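Local coordinates for AB hydrolase-1 domain-containing protein (Streptococcus mutans, PDB 4L9A), which belongs to the alpha/beta hydrolase family and probably acts as a carboxylesterase, splitting ester bonds by hydrolysis, at residues M102-E105 with S111-L114; G140-T145 with S241-E246. All blocks are in the same frame, centred on the assembly; numbering follows the deposited sequence.

The two contacts sit at different ends of one parallel run of the central sheet. Contact 1 sets helix 93-106 against the start of strand 111-117, whereas contact 2 lies where strand 134-141, the next strand in the sheet, has just ended. Their centres are 24 Å apart and their nearest atoms about 5 Å, so they do not touch. In this fold the active site gathers at the carboxyl ends of the parallel strands, which is the side of contact 2: Glu142 there bonds to His268, consistent with an acid-histidine pair of a catalytic triad. Contact 1 is apolar and lies at the other end of its strand, which leads to Ser118, probably the nucleophile, near Thr144.

Contact 1 (M102-E105 with S111-L114); sequences MIFE and SYLL
The hydroxyl of Tyr112 is hydrogen-bonded to Ser131 OG, while the face of its ring receives the edge of Phe104. The serine gives the one polar atom of this buried side chain a partner, leaving the ring to serve as an apolar surface. Phe104 comes in with CE2 leading, 3.6 Å above the plane of the Tyr112 ring and over its centre. All six tyrosine ring atoms are therefore almost equally far from it: CE2 of Phe104 is 3.8 Å from Tyr112 CE2 and 4.0 Å from Tyr112 CG. This is a T-shaped stack, with centroids 5.0 Å apart and planes at 76°, in which the slightly positive C-H edge of the phenylalanine faces the electron-rich tyrosine ring. CB of Tyr112 points at the helix; chi1 (68°) swings the ring upright across the path of Phe104 and chi2 (-78°) turns its plane, so a face and not the hydroxyl end meets it. At the tyrosine ring's own edge, in its plane, lies CG of Leu114. Phenylalanine suits the helix side, being flat enough to insert edge-on and wholly apolar. Around the pair, Val45 of strand 43-47 and Ile127 of helix 120-130 touch both side chains, and Phe109 makes a second edge-to-face pair with Phe104, so helix 93-106 packs on the sheet beside helix 120-130.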
# COMPACT_ATOMS: atom_id res chain seq x y z
N MSE A 102 -16.04 4.34 3.32
CA MSE A 102 -17.05 5.01 2.51
C MSE A 102 -16.84 4.65 1.05
O MSE A 102 -17.80 4.43 0.30
CB MSE A 102 -16.92 6.51 2.64
CG MSE A 102 -17.70 7.12 3.76
SE MSE A 102 -17.92 9.00 3.29
CE MSE A 102 -18.91 8.76 1.62
N ILE A 103 -15.58 4.62 0.65
CA ILE A 103 -15.23 4.23 -0.71
C ILE A 103 -15.64 2.78 -0.94
O ILE A 103 -16.18 2.45 -1.99
CB ILE A 103 -13.73 4.47 -1.00
CG1 ILE A 103 -13.42 5.97 -0.91
CG2 ILE A 103 -13.36 3.93 -2.37
CD1 ILE A 103 -11.94 6.33 -1.06
N PHE A 104 -15.41 1.91 0.05
CA PHE A 104 -15.85 0.53 -0.09
C PHE A 104 -17.36 0.48 -0.36
O PHE A 104 -17.81 -0.24 -1.24
CB PHE A 104 -15.54 -0.31 1.17
CG PHE A 104 -14.15 -0.92 1.18
CD1 PHE A 104 -13.08 -0.26 0.58
CD2 PHE A 104 -13.93 -2.15 1.77
CE1 PHE A 104 -11.81 -0.82 0.59
CE2 PHE A 104 -12.66 -2.72 1.78
CZ PHE A 104 -11.59 -2.05 1.19
N GLU A 105 -18.12 1.24 0.42
CA GLU A 105 -19.59 1.22 0.30
C GLU A 105 -20.08 1.80 -1.02
O GLU A 105 -21.20 1.54 -1.45
CB GLU A 105 -20.25 1.96 1.47
CG GLU A 105 -19.90 1.39 2.84
CD GLU A 105 -20.14 -0.11 2.94
OE1 GLU A 105 -21.29 -0.54 2.68
OE2 GLU A 105 -19.18 -0.84 3.27
N SER A 111 -16.98 -9.09 -1.32
CA SER A 111 -15.77 -9.56 -0.63
C SER A 111 -14.52 -8.97 -1.27
O SER A 111 -14.55 -8.50 -2.42
CB SER A 111 -15.71 -11.09 -0.65
OG SER A 111 -15.67 -11.56 -1.98
N TYR A 112 -13.42 -8.96 -0.52
CA TYR A 112 -12.20 -8.34 -1.02
C TYR A 112 -10.93 -8.95 -0.44
O TYR A 112 -10.97 -9.65 0.58
CB TYR A 112 -12.22 -6.85 -0.71
CG TYR A 112 -12.11 -6.55 0.76
CD1 TYR A 112 -13.21 -6.68 1.61
CD2 TYR A 112 -10.91 -6.14 1.31
CE1 TYR A 112 -13.11 -6.41 2.97
CE2 TYR A 112 -10.79 -5.86 2.67
CZ TYR A 112 -11.89 -6.00 3.49
OH TYR A 112 -11.77 -5.72 4.84
N LEU A 113 -9.82 -8.69 -1.11
CA LEU A 113 -8.49 -8.89 -0.54
C LEU A 113 -7.80 -7.54 -0.56
O LEU A 113 -7.97 -6.76 -1.50
CB LEU A 113 -7.68 -9.90 -1.34
CG LEU A 113 -8.09 -11.37 -1.22
CD1 LEU A 113 -9.25 -11.67 -2.14
CD2 LEU A 113 -6.90 -12.26 -1.54
N LEU A 114 -7.05 -7.25 0.49
CA LEU A 114 -6.26 -6.04 0.56
C LEU A 114 -4.83 -6.35 0.13
O LEU A 114 -4.25 -7.34 0.59
CB LEU A 114 -6.24 -5.50 1.99
CG LEU A 114 -7.31 -4.46 2.31
CD1 LEU A 114 -7.47 -4.28 3.82
CD2 LEU A 114 -6.96 -3.15 1.62

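Contact 2 (G140-T145 with S241-E246)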
# COMPACT_ATOMS: atom_id res chain seq x y z
N GLY A 140 0.75 -8.45 1.79
CA GLY A 140 1.55 -7.31 2.21
C GLY A 140 2.94 -7.33 1.62
O GLY A 140 3.66 -8.31 1.74
N LEU A 141 3.30 -6.24 0.96
CA LEU A 141 4.66 -6.06 0.48
C LEU A 141 5.39 -5.15 1.46
O LEU A 141 5.16 -3.95 1.49
CB LEU A 141 4.65 -5.45 -0.93
CG LEU A 141 3.93 -6.24 -2.03
CD1 LEU A 141 4.15 -7.75 -1.92
CD2 LEU A 141 2.43 -5.92 -2.06
N GLU A 142 6.26 -5.75 2.29
CA GLU A 142 6.92 -5.03 3.39
C GLU A 142 6.02 -4.01 4.10
O GLU A 142 6.34 -2.82 4.21
CB GLU A 142 8.24 -4.41 2.91
CG GLU A 142 9.31 -5.50 2.69
CD GLU A 142 10.73 -4.98 2.58
OE1 GLU A 142 10.95 -3.75 2.63
OE2 GLU A 142 11.64 -5.83 2.44
N PRO A 143 4.86 -4.48 4.57
CA PRO A 143 3.97 -3.58 5.31
C PRO A 143 4.67 -3.06 6.56
O PRO A 143 5.42 -3.81 7.20
CB PRO A 143 2.79 -4.49 5.69
CG PRO A 143 3.37 -5.88 5.69
CD PRO A 143 4.40 -5.88 4.59
N THR A 144 4.44 -1.80 6.89
CA THR A 144 5.14 -1.15 7.98
C THR A 144 4.70 -1.74 9.33
O THR A 144 3.51 -1.70 9.65
CB THR A 144 4.92 0.38 7.95
OG1 THR A 144 5.17 0.87 6.63
CG2 THR A 144 5.87 1.07 8.93
N THR A 145 5.65 -2.28 10.10
CA THR A 145 5.34 -2.82 11.43
C THR A 145 5.43 -1.75 12.51
O THR A 145 6.15 -0.75 12.36
CB THR A 145 6.29 -3.95 11.85
OG1 THR A 145 7.64 -3.47 11.84
CG2 THR A 145 6.15 -5.16 10.93
N SER A 241 14.90 -10.83 3.02
CA SER A 241 15.25 -11.84 4.01
C SER A 241 15.67 -11.29 5.37
O SER A 241 15.38 -11.88 6.40
CB SER A 241 16.34 -12.79 3.49
OG SER A 241 17.52 -12.07 3.16
N PHE A 242 16.37 -10.15 5.40
CA PHE A 242 16.89 -9.66 6.67
C PHE A 242 15.81 -9.20 7.67
O PHE A 242 16.10 -8.97 8.85
CB PHE A 242 17.97 -8.60 6.47
CG PHE A 242 17.47 -7.32 5.85
CD1 PHE A 242 16.91 -6.33 6.63
CD2 PHE A 242 17.59 -7.11 4.48
CE1 PHE A 242 16.45 -5.15 6.06
CE2 PHE A 242 17.13 -5.93 3.90
CZ PHE A 242 16.56 -4.95 4.69
N ARG A 243 14.57 -9.08 7.21
CA ARG A 243 13.47 -8.71 8.09
C ARG A 243 12.63 -9.89 8.57
O ARG A 243 11.55 -9.69 9.13
CB ARG A 243 12.57 -7.71 7.37
CG ARG A 243 13.22 -6.37 7.22
CD ARG A 243 12.29 -5.31 7.74
NE ARG A 243 11.70 -4.61 6.64
CZ ARG A 243 10.69 -3.76 6.72
NH1 ARG A 243 10.09 -3.47 7.87
NH2 ARG A 243 10.27 -3.20 5.60
N GLU A 244 13.11 -11.11 8.38
CA GLU A 244 12.30 -12.29 8.69
C GLU A 244 11.73 -12.33 10.12
O GLU A 244 10.53 -12.54 10.31
CB GLU A 244 13.09 -13.58 8.39
CG GLU A 244 12.32 -14.86 8.72
CD GLU A 244 13.21 -16.09 8.71
OE1 GLU A 244 14.42 -15.95 8.97
OE2 GLU A 244 12.71 -17.19 8.43
N LYS A 245 12.59 -12.13 11.11
CA LYS A 245 12.15 -12.22 12.51
C LYS A 245 11.09 -11.18 12.86
O LYS A 245 10.08 -11.48 13.50
CB LYS A 245 13.34 -12.10 13.46
CG LYS A 245 12.96 -12.29 14.92
CD LYS A 245 14.16 -12.20 15.84
CE LYS A 245 13.73 -12.34 17.29
NZ LYS A 245 12.92 -13.58 17.50
N GLU A 246 11.34 -9.94 12.45
CA GLU A 246 10.40 -8.84 12.64
C GLU A 246 8.99 -9.24 12.17
O GLU A 246 8.02 -9.13 12.92
CB GLU A 246 10.90 -7.61 11.87
CG GLU A 246 9.85 -6.49 11.69
CD GLU A 246 10.30 -5.43 10.68
OE1 GLU A 246 11.44 -5.53 10.18
OE2 GLU A 246 9.52 -4.50 10.39
O HOH W 1 8.14 -1.77 5.95
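The guanidinium of Arg243 is used at its edge, where Glu142 OE1 and a water both lie near its plane. NH2 of Arg243 forms a salt bridge with Glu142 OE1 (3.1 Å, 159°), but the acceptor is approached from above its carboxylate, the two flat groups being turned 81° apart. The water accepts from Arg243 NH2 at 2.6 Å and donates to the backbone O of Glu142 at 2.7 Å, so the arginine holds this residue directly through the carboxylate and, via the water, through the carbonyl. Glu142 follows strand 134-141, the sixth, in a left-handed backbone conformation. Its OE1 also bonds to His268 ND1, and its OE2 takes the backbone N of Glu240. In the alpha/beta hydrolase fold the acid that orients the catalytic histidine usually follows the seventh strand and in some members the sixth; Glu142 and His268 are consistent with the latter, and Arg243 would then be a second-shell residue that positions the acid. The other arm, NH1, forms a salt bridge with Glu246 OE2 at 2.8 Å, completing a three-residue salt-bridge network. Arginine suits the place because it can reach two carboxylates at once. Glu246 stretches across with CG anti to its backbone N (chi1 166°), and its OE2 is gripped twice: by Arg243 NH1 on the syn side and by Thr145 OG1, 2.6 Å away, on the anti side. Thr145 is the N-cap of helix 146-151, and the same hydroxyl accepts from Ile148 N, while Glu246 OE1, less surely placed, is bonded to Tyr158 OH.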